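Sugar ABC transporter substrate-binding protein, BlMnBP1 (Bifidobacterium animalis subsp. lactis ATCC 27673, PDB 6I5R) probably captures manno-oligosaccharides such as mannobiose outside the cell and hands them to an ABC transporter for uptake. Local coordinates at residues A[119-124]-A[133-138]; A[114-119]-A[323-328]. All coordinates share one frame; numbering follows the deposited sequence.

Contact 1. Residues A[119-124]-A[133-138]. With ZN (zinc ion), chain H; ZN (zinc ion), chain F.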
loop_
_atom_site.group_PDB
_atom_site.type_symbol
_atom_site.label_atom_id
_atom_site.label_comp_id
_atom_site.label_asym_id
_atom_site.label_seq_id
_atom_site.Cartn_x
_atom_site.Cartn_y
_atom_site.Cartn_z
ATOM N N GLY A 119 21.800 2.867 5.212
ATOM C CA GLY A 119 22.757 3.814 4.666
ATOM C C GLY A 119 22.151 5.201 4.563
ATOM O O GLY A 119 20.953 5.387 4.702
ATOM N N GLU A 120 23.023 6.190 4.350
ATOM C CA GLU A 120 22.556 7.549 4.116
ATOM C C GLU A 120 21.525 7.521 3.004
ATOM O O GLU A 120 21.734 6.878 1.975
ATOM C CB GLU A 120 23.690 8.480 3.677
ATOM C CG GLU A 120 24.417 9.270 4.761
ATOM C CD GLU A 120 25.375 10.292 4.144
ATOM O OE1 GLU A 120 24.966 11.138 3.347
ATOM O OE2 GLU A 120 26.572 10.248 4.418
ATOM N N THR A 121 20.439 8.276 3.169
ATOM C CA THR A 121 19.412 8.294 2.132
ATOM C C THR A 121 19.972 8.808 0.803
ATOM O O THR A 121 19.654 8.280 -0.273
ATOM C CB THR A 121 18.226 9.142 2.581
ATOM O OG1 THR A 121 17.737 8.656 3.835
ATOM C CG2 THR A 121 17.108 9.086 1.559
ATOM N N SER A 122 20.855 9.799 0.861
ATOM C CA SER A 122 21.404 10.317 -0.381
ATOM C C SER A 122 22.209 9.263 -1.125
ATOM O O SER A 122 22.271 9.301 -2.362
ATOM C CB SER A 122 22.269 11.537 -0.108
ATOM O OG SER A 122 23.358 11.216 0.717
ATOM N N GLU A 123 22.878 8.346 -0.392
ATOM C CA GLU A 123 23.576 7.228 -1.029
ATOM C C GLU A 123 22.596 6.159 -1.496
ATOM O O GLU A 123 22.809 5.533 -2.540
ATOM C CB GLU A 123 24.628 6.617 -0.079
ATOM C CG GLU A 123 25.940 7.428 0.007
ATOM C CD GLU A 123 26.595 7.635 -1.362
ATOM O OE1 GLU A 123 27.005 6.639 -1.998
ATOM O OE2 GLU A 123 26.654 8.802 -1.816
ATOM N N MET A 124 21.526 5.915 -0.728
ATOM C CA MET A 124 20.574 4.880 -1.104
ATOM C C MET A 124 19.834 5.255 -2.384
ATOM O O MET A 124 19.554 4.393 -3.223
ATOM C CB MET A 124 19.599 4.626 0.043
ATOM C CG MET A 124 20.244 4.021 1.292
ATOM S SD MET A 124 20.913 2.375 0.938
ATOM C CE MET A 124 19.400 1.451 0.579
ATOM N N GLU A 133 11.257 7.230 1.491
ATOM C CA GLU A 133 9.925 6.896 1.982
ATOM C C GLU A 133 9.987 6.411 3.427
ATOM O O GLU A 133 9.213 6.857 4.280
ATOM C CB GLU A 133 9.299 5.848 1.055
ATOM C CG GLU A 133 7.890 5.452 1.375
ATOM C CD GLU A 133 7.388 4.371 0.420
ATOM O OE1 GLU A 133 7.845 3.228 0.565
ATOM O OE2 GLU A 133 6.557 4.648 -0.471
ATOM N N LYS A 134 10.912 5.501 3.721
ATOM C CA LYS A 134 11.124 5.024 5.092
ATOM C C LYS A 134 12.500 5.485 5.554
ATOM O O LYS A 134 13.433 4.702 5.658
ATOM C CB LYS A 134 10.994 3.514 5.171
ATOM C CG LYS A 134 9.733 2.973 4.534
ATOM C CD LYS A 134 8.509 3.245 5.386
ATOM C CE LYS A 134 7.296 2.500 4.879
ATOM N NZ LYS A 134 6.100 2.821 5.662
ATOM N N ALA A 135 12.612 6.787 5.802
ATOM C CA ALA A 135 13.873 7.396 6.175
ATOM C C ALA A 135 13.629 8.434 7.263
ATOM O O ALA A 135 12.501 8.911 7.469
ATOM C CB ALA A 135 14.570 8.011 4.952
ATOM N N TYR A 136 14.712 8.777 7.960
ATOM C CA TYR A 136 14.611 9.765 9.028
ATOM C C TYR A 136 15.995 10.289 9.376
ATOM O O TYR A 136 16.971 9.531 9.368
ATOM C CB TYR A 136 13.977 9.194 10.306
ATOM C CG TYR A 136 13.550 10.314 11.206
ATOM C CD1 TYR A 136 12.390 10.982 10.939
ATOM C CD2 TYR A 136 14.312 10.720 12.277
ATOM C CE1 TYR A 136 11.975 12.018 11.701
ATOM C CE2 TYR A 136 13.903 11.779 13.067
ATOM C CZ TYR A 136 12.730 12.425 12.752
ATOM O OH TYR A 136 12.242 13.489 13.484
ATOM N N ASP A 137 16.053 11.566 9.782
ATOM C CA ASP A 137 17.327 12.231 10.104
ATOM C C ASP A 137 18.411 11.782 9.104
ATOM O O ASP A 137 19.555 11.557 9.481
ATOM C CB ASP A 137 17.715 11.974 11.589
ATOM C CG ASP A 137 17.221 13.099 12.549
ATOM O OD1 ASP A 137 16.755 14.098 12.063
ATOM O OD2 ASP A 137 17.323 13.036 13.802
ATOM N N GLY A 138 18.058 11.642 7.819
ATOM C CA GLY A 138 19.019 11.408 6.747
ATOM C C GLY A 138 19.441 9.972 6.515
ATOM O O GLY A 138 20.373 9.719 5.732
HETATM ZN ZN ZN H . 26.787 12.141 3.154
HETATM ZN ZN ZN F . 16.435 15.242 13.708
HETATM O O HOH W 1 20.915 11.521 3.398
HETATM O O HOH W 2 27.586 10.829 1.723
HETATM O O HOH W 3 28.287 11.601 3.638
#
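Thr121 lays its hydroxyl over the methyl of Ala135, with OG1 3.4 Å from CB. The first torsion accounts for this: at chi1 -55° OG1 sits beside the backbone N while CG2 is anti to it, so the polar branch faces the strand. There OG1 also finds its hydrogen-bonding partner, the hydroxyl of Thr140. The main grip, though, is on the backbone. Thr121 N donates to Gly138 O at 2.9 Å, nearly straight at 170°. The same oxygen receives a longer CA-H contact from Glu120, 3.5 Å from CA to O, and a water that in turn accepts from Ser122 N. Two amide groups in the opening turn of helix 121-124, too early for an acceptor within the helix, are thus supplied from outside it. Glu120, at the N-cap position, turns its side chain outward and chelates a zinc ion through both carboxylate oxygens. Asp137 does likewise with a second zinc, so each segment carries its own metal and neither ion bridges the contact. Asp137 and Gly138 both have positive phi, with angles close to those of a type I' turn. The arrangement is that of a beta hairpin, strand 135-136 turning back into strand 139-155, whose turn carbonyl receives the N-terminus of a short helix.

Contact 2. Residues A[114-119]-A[323-328]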
loop_
_atom_site.group_PDB
_atom_site.type_symbol
_atom_site.label_atom_id
_atom_site.label_comp_id
_atom_site.label_asym_id
_atom_site.label_seq_id
_atom_site.Cartn_x
_atom_site.Cartn_y
_atom_site.Cartn_z
ATOM N N TYR A 114 14.276 0.932 16.382
ATOM C CA TYR A 114 13.887 -0.414 16.004
ATOM C C TYR A 114 14.697 -1.008 14.862
ATOM O O TYR A 114 14.893 -2.227 14.854
ATOM C CB TYR A 114 12.400 -0.430 15.587
ATOM C CG TYR A 114 11.394 -0.099 16.680
ATOM C CD1 TYR A 114 11.272 -0.916 17.797
ATOM C CD2 TYR A 114 10.539 1.005 16.573
ATOM C CE1 TYR A 114 10.343 -0.651 18.779
ATOM C CE2 TYR A 114 9.615 1.294 17.587
ATOM C CZ TYR A 114 9.520 0.446 18.677
ATOM O OH TYR A 114 8.600 0.708 19.679
ATOM N N PHE A 115 15.158 -0.212 13.896
ATOM C CA PHE A 115 15.574 -0.726 12.608
ATOM C C PHE A 115 17.006 -0.320 12.326
ATOM O O PHE A 115 17.466 0.764 12.722
ATOM C CB PHE A 115 14.666 -0.214 11.455
ATOM C CG PHE A 115 13.230 -0.670 11.565
ATOM C CD1 PHE A 115 12.907 -2.017 11.562
ATOM C CD2 PHE A 115 12.219 0.241 11.693
ATOM C CE1 PHE A 115 11.599 -2.423 11.703
ATOM C CE2 PHE A 115 10.915 -0.164 11.827
ATOM C CZ PHE A 115 10.610 -1.500 11.847
ATOM N N VAL A 116 17.694 -1.209 11.628
ATOM C CA VAL A 116 19.063 -0.942 11.170
ATOM C C VAL A 116 19.021 0.053 10.017
ATOM O O VAL A 116 18.294 -0.172 9.043
ATOM C CB VAL A 116 19.732 -2.238 10.723
ATOM C CG1 VAL A 116 21.157 -1.954 10.212
ATOM C CG2 VAL A 116 19.739 -3.260 11.847
ATOM N N PRO A 117 19.804 1.125 10.047
ATOM C CA PRO A 117 19.883 1.989 8.859
ATOM C C PRO A 117 20.630 1.266 7.747
ATOM O O PRO A 117 21.683 0.671 7.976
ATOM C CB PRO A 117 20.642 3.232 9.361
ATOM C CG PRO A 117 21.420 2.755 10.555
ATOM C CD PRO A 117 20.662 1.593 11.156
ATOM N N TYR A 118 20.033 1.263 6.552
ATOM C CA TYR A 118 20.683 0.703 5.379
ATOM C C TYR A 118 21.825 1.583 4.896
ATOM O O TYR A 118 22.716 1.082 4.214
ATOM C CB TYR A 118 19.688 0.538 4.219
ATOM C CG TYR A 118 18.694 -0.574 4.435
ATOM C CD1 TYR A 118 19.029 -1.899 4.185
ATOM C CD2 TYR A 118 17.409 -0.297 4.871
ATOM C CE1 TYR A 118 18.109 -2.920 4.388
ATOM C CE2 TYR A 118 16.517 -1.294 5.112
ATOM C CZ TYR A 118 16.844 -2.597 4.858
ATOM O OH TYR A 118 15.897 -3.565 5.096
ATOM N N GLY A 119 21.800 2.867 5.212
ATOM C CA GLY A 119 22.757 3.814 4.666
ATOM C C GLY A 119 22.151 5.201 4.563
ATOM O O GLY A 119 20.953 5.387 4.702
ATOM N N TYR A 323 10.962 -3.660 3.685
ATOM C CA TYR A 323 11.777 -4.499 4.555
ATOM C C TYR A 323 12.538 -3.673 5.582
ATOM O O TYR A 323 13.229 -2.713 5.221
ATOM C CB TYR A 323 12.798 -5.272 3.758
ATOM C CG TYR A 323 12.310 -6.044 2.576
ATOM C CD1 TYR A 323 11.724 -7.287 2.734
ATOM C CD2 TYR A 323 12.445 -5.539 1.301
ATOM C CE1 TYR A 323 11.296 -8.000 1.669
ATOM C CE2 TYR A 323 12.034 -6.253 0.215
ATOM C CZ TYR A 323 11.445 -7.473 0.399
ATOM O OH TYR A 323 11.044 -8.178 -0.674
ATOM N N GLY A 324 12.442 -4.070 6.852
ATOM C CA GLY A 324 13.255 -3.491 7.898
ATOM C C GLY A 324 13.929 -4.586 8.698
ATOM O O GLY A 324 13.401 -5.688 8.844
ATOM N N ILE A 325 15.118 -4.260 9.203
ATOM C CA ILE A 325 15.995 -5.199 9.900
ATOM C C ILE A 325 16.074 -4.811 11.370
ATOM O O ILE A 325 16.250 -3.635 11.709
ATOM C CB ILE A 325 17.405 -5.227 9.278
ATOM C CG1 ILE A 325 17.324 -5.715 7.828
ATOM C CG2 ILE A 325 18.329 -6.137 10.052
ATOM C CD1 ILE A 325 18.539 -5.449 7.016
ATOM N N ASN A 326 15.979 -5.820 12.236
ATOM C CA ASN A 326 15.930 -5.632 13.685
ATOM C C ASN A 326 17.282 -5.145 14.219
ATOM O O ASN A 326 18.282 -5.867 14.124
ATOM C CB ASN A 326 15.534 -6.969 14.324
ATOM C CG ASN A 326 15.229 -6.874 15.802
ATOM O OD1 ASN A 326 15.438 -5.854 16.433
ATOM N ND2 ASN A 326 14.744 -7.985 16.369
ATOM N N LYS A 327 17.322 -3.967 14.798
ATOM C CA LYS A 327 18.589 -3.523 15.321
ATOM C C LYS A 327 19.078 -4.364 16.506
ATOM O O LYS A 327 20.227 -4.306 16.854
ATOM C CB LYS A 327 18.510 -2.073 15.758
ATOM C CG LYS A 327 17.421 -1.824 16.722
ATOM C CD LYS A 327 17.760 -2.369 18.062
ATOM C CE LYS A 327 17.129 -1.573 19.161
ATOM N NZ LYS A 327 18.057 -1.480 20.319
ATOM N N ASN A 328 18.196 -5.135 17.115
ATOM C CA ASN A 328 18.590 -5.896 18.300
ATOM C C ASN A 328 19.413 -7.134 17.975
ATOM O O ASN A 328 19.978 -7.749 18.888
ATOM C CB ASN A 328 17.359 -6.346 19.079
ATOM C CG ASN A 328 16.604 -5.200 19.698
ATOM O OD1 ASN A 328 17.184 -4.200 20.063
ATOM N ND2 ASN A 328 15.304 -5.371 19.870
HETATM O O HOH W 4 14.264 -3.847 17.122
HETATM O O HOH W 5 15.986 -1.706 8.597
#
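With chi1 at -72°, CG of Tyr118 lies anti to the carbonyl carbon and the ring reaches across to strand 314-325, while a similar chi1 in Ile325 (-63°) brings CG1 and CD1 up against that ring. The Tyr118 hydroxyl donates to Tyr323 O at 2.8 Å; it approaches from high above the carbonyl plane, yet the oxygen lies close to the plane of the ring, at its edge. The Ile325 and Tyr118 side chains cross at a slant, CD1 of Ile325 coming 3.7 Å from CE1 of Tyr118, and the other isoleucine branch, CG2, meets Val116 CG2. With an alanine at Tyr118 the ring and hydroxyl are gone, which would probably open a gap beside Ile325 CD1 and leave Tyr323 O without this bond. Farther along, the backbones take over. Val116 N donates to Ile325 O at 2.8 Å, and Lys327 N to Tyr114 O at 3.0 Å and 175°. Together they frame Phe115 and Asn326 as a single antiparallel bridge, a non-hydrogen-bonded pair, which ties the loop after strand 100-102 to a strand that also carries the pocket residues Asp320 and Tyr321 of this solute-binding fold. Ile325 O has further neighbours: the CA-H of Phe115, 3.1 Å from CA to O, and the edge of the Phe115 ring, which the oxygen meets in plane. Tyr114 CB sits over one face of that ring, and Phe115 CD1 lies so near Gly324 that a CB on that glycine would clash. A water joins Val116 O to Ile325 N. Asn326 also starts an Asx turn, its OD1 accepting from Asn328 N, and its ND2 donates to the carbonyls of Asn95 and Trp98.

Overall arrangement
Contact 1 sits nested in the long loop that contact 2 closes, and Gly119 belongs to both. Contact 2 is buried, joins parts of the chain more than 200 residues apart, and mixes apolar packing with backbone and hydroxyl bonds. Contact 1 is only partly buried and local, a small interface dominated by one carbonyl, with a zinc ion on the outward side of each segment. Both reach the same large sheet: 119-124 and 133-138 meet beside strand 139-155, whereas 114-119 leans on strand 314-325, the antiparallel neighbour of 139-155. Their centres are about 12 Å apart, and Met124 CE packs 3.8 Å from Tyr118 CB, linking the two.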